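Local coordinates for protein nicotinate-nucleotide pyrophosphorylase (PDB 3TQV) that probably converts quinolinate and 5-phospho-alpha-D-ribose 1-diphosphate into nicotinate ribonucleotide, carbon dioxide and diphosphate, feeding NAD(+) biosynthesis, at residues D17-T20 with R21-E25. Numbering follows the deposited sequence.
Sequences DIVT and RLVRE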
ATOM      1  N   ASP B  17       4.710  20.082  -0.866  1.00 32.48           N
ATOM      2  CA  ASP B  17       4.312  20.005   0.536  1.00 27.93           C
ATOM      3  C   ASP B  17       3.830  18.606   0.927  1.00 28.63           C
ATOM      4  O   ASP B  17       4.046  18.172   2.055  1.00 29.44           O
ATOM      5  CB  ASP B  17       3.298  21.102   0.920  1.00 32.62           C
ATOM      6  CG  ASP B  17       2.042  21.104   0.044  1.00 32.05           C
ATOM      7  OD1 ASP B  17       1.901  20.223  -0.825  1.00 30.48           O
ATOM      8  OD2 ASP B  17       1.182  21.999   0.234  1.00 37.31           O
ATOM      9  N   ILE B  18       3.196  17.904  -0.012  1.00 32.63           N
ATOM     10  CA  ILE B  18       2.764  16.527   0.205  1.00 26.83           C
ATOM     11  C   ILE B  18       3.944  15.537   0.152  1.00 29.05           C
ATOM     12  O   ILE B  18       3.989  14.563   0.896  1.00 28.17           O
ATOM     13  CB  ILE B  18       1.703  16.106  -0.829  1.00 27.40           C
ATOM     14  CG1 ILE B  18       0.430  16.926  -0.668  1.00 24.05           C
ATOM     15  CG2 ILE B  18       1.375  14.624  -0.700  1.00 19.37           C
ATOM     16  CD1 ILE B  18      -0.391  16.539   0.543  1.00 22.75           C
ATOM     17  N   VAL B  19       4.901  15.771  -0.734  1.00 24.95           N
ATOM     18  CA  VAL B  19       6.091  14.934  -0.765  1.00 28.43           C
ATOM     19  C   VAL B  19       6.859  15.112   0.542  1.00 32.10           C
ATOM     20  O   VAL B  19       7.291  14.140   1.167  1.00 28.95           O
ATOM     21  CB  VAL B  19       6.994  15.265  -1.970  1.00 29.23           C
ATOM     22  CG1 VAL B  19       8.391  14.725  -1.761  1.00 27.75           C
ATOM     23  CG2 VAL B  19       6.383  14.715  -3.257  1.00 28.51           C
ATOM     24  N   THR B  20       7.004  16.363   0.959  1.00 28.90           N
ATOM     25  CA  THR B  20       7.727  16.679   2.173  1.00 28.25           C
ATOM     26  C   THR B  20       7.126  15.985   3.394  1.00 27.54           C
ATOM     27  O   THR B  20       7.826  15.281   4.122  1.00 26.63           O
ATOM     28  CB  THR B  20       7.793  18.211   2.406  1.00 34.11           C
ATOM     29  OG1 THR B  20       8.579  18.820   1.373  1.00 32.68           O
ATOM     30  CG2 THR B  20       8.416  18.533   3.773  1.00 25.36           C
ATOM     31  N   ARG B  21       5.830  16.181   3.613  1.00 39.85           N
ATOM     32  CA  ARG B  21       5.178  15.676   4.817  1.00 37.96           C
ATOM     33  C   ARG B  21       5.214  14.155   4.902  1.00 37.29           C
ATOM     34  O   ARG B  21       5.388  13.581   5.975  1.00 33.56           O
ATOM     35  CB  ARG B  21       3.732  16.150   4.878  1.00 34.34           C
ATOM     36  CG  ARG B  21       3.022  15.730   6.129  1.00 31.60           C
ATOM     37  CD  ARG B  21       1.630  15.274   5.791  1.00 33.82           C
ATOM     38  NE  ARG B  21       0.856  16.345   5.174  1.00 35.84           N
ATOM     39  CZ  ARG B  21      -0.222  16.143   4.420  1.00 37.53           C
ATOM     40  NH1 ARG B  21      -0.642  14.909   4.173  1.00 45.59           N
ATOM     41  NH2 ARG B  21      -0.869  17.175   3.896  1.00 40.41           N
ATOM     42  N   LEU B  22       5.032  13.511   3.758  1.00 23.71           N
ATOM     43  CA  LEU B  22       5.076  12.067   3.674  1.00 17.35           C
ATOM     44  C   LEU B  22       6.477  11.511   3.978  1.00 21.82           C
ATOM     45  O   LEU B  22       6.621  10.447   4.571  1.00 22.65           O
ATOM     46  CB  LEU B  22       4.620  11.627   2.286  1.00 16.92           C
ATOM     47  CG  LEU B  22       3.160  11.196   2.170  1.00 19.87           C
ATOM     48  CD1 LEU B  22       2.767  11.002   0.713  1.00 18.03           C
ATOM     49  CD2 LEU B  22       2.920   9.925   2.977  1.00 16.83           C
ATOM     50  N   VAL B  23       7.507  12.233   3.557  1.00 32.34           N
ATOM     51  CA  VAL B  23       8.873  11.814   3.815  1.00 36.63           C
ATOM     52  C   VAL B  23       9.175  11.993   5.292  1.00 35.21           C
ATOM     53  O   VAL B  23       9.542  11.048   5.974  1.00 37.08           O
ATOM     54  CB  VAL B  23       9.878  12.588   2.925  1.00 40.52           C
ATOM     55  CG1 VAL B  23      11.308  12.421   3.433  1.00 37.19           C
ATOM     56  CG2 VAL B  23       9.756  12.121   1.481  1.00 33.42           C
ATOM     57  N   ARG B  24       9.002  13.215   5.772  1.00 25.60           N
ATOM     58  CA  ARG B  24       9.116  13.555   7.190  1.00 23.53           C
ATOM     59  C   ARG B  24       8.546  12.479   8.140  1.00 24.96           C
ATOM     60  O   ARG B  24       9.272  11.901   8.950  1.00 22.43           O
ATOM     61  CB  ARG B  24       8.418  14.894   7.420  1.00 29.15           C
ATOM     62  CG  ARG B  24       8.365  15.356   8.859  1.00 29.67           C
ATOM     63  CD  ARG B  24       9.460  16.349   9.131  1.00 30.72           C
ATOM     64  NE  ARG B  24       9.467  17.436   8.155  1.00 41.56           N
ATOM     65  CZ  ARG B  24      10.561  18.111   7.798  1.00 50.48           C
ATOM     66  NH1 ARG B  24      11.741  17.805   8.335  1.00 51.48           N
ATOM     67  NH2 ARG B  24      10.478  19.091   6.900  1.00 43.90           N
ATOM     68  N   GLU B  25       7.245  12.226   8.039  1.00 24.60           N
ATOM     69  CA  GLU B  25       6.577  11.201   8.837  1.00 21.74           C
ATOM     70  C   GLU B  25       7.180   9.783   8.662  1.00 18.27           C
ATOM     71  O   GLU B  25       7.217   8.995   9.606  1.00 16.48           O
ATOM     72  CB  GLU B  25       5.076  11.197   8.528  1.00 12.51           C
ATOM     73  CG  GLU B  25       4.318  12.376   9.111  1.00 15.63           C
ATOM     74  CD  GLU B  25       2.963  12.596   8.437  1.00 24.73           C
ATOM     75  OE1 GLU B  25       2.517  11.699   7.685  1.00 24.54           O
ATOM     76  OE2 GLU B  25       2.349  13.675   8.643  1.00 21.81           O
TER
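Ile18 and Arg21 run alongside each other on one flank of the helix, and the arginine folds back so that its guanidinium approaches the isoleucine's end methyl obliquely, CD1 of Ile18 lying 3.4 Å from NH2 of Arg21. Bends at chi2 and chi3 of Arg21 turn the chain back toward the start of the helix; Asp17 OD1 still stays 6.3 Å from Arg21 NH2, too far for a salt bridge, and Arg21 forms a long, weak ion pair with Glu25 of the second subunit. The other branch of Ile18 serves the next side chain: CG2, anti to the backbone N, packs against CD1 of Leu22 at 4.1 Å. A quarter-turn round, Val19 CG1 and Val23 CG2 approach more loosely, at 4.4 Å. Thr20 and Arg24 lie alongside, the methyl CG2 of Thr20 meeting the guanidinium obliquely, 3.8 Å from NH2 of Arg24, while Thr20 OG1 hydrogen-bonds to the carbonyl of Asn16. Beneath these pairs four successive i to i+4 backbone bonds set the spacing, from Arg21 N to Asp17 O (3.1 Å) through to Arg24 N to Thr20 O (2.9 Å, 163° at the hydrogen). This is the packing of an amphipathic helix, Val19, Leu22 and Val23 buried, Asp17 and Arg24 exposed. Helix 16-31, first in the chain, lies against helix 61-71, Val19 resting on Glu66, Val23 on Gln70 and Thr20 on both, while Leu22 reaches Phe148 in a loop.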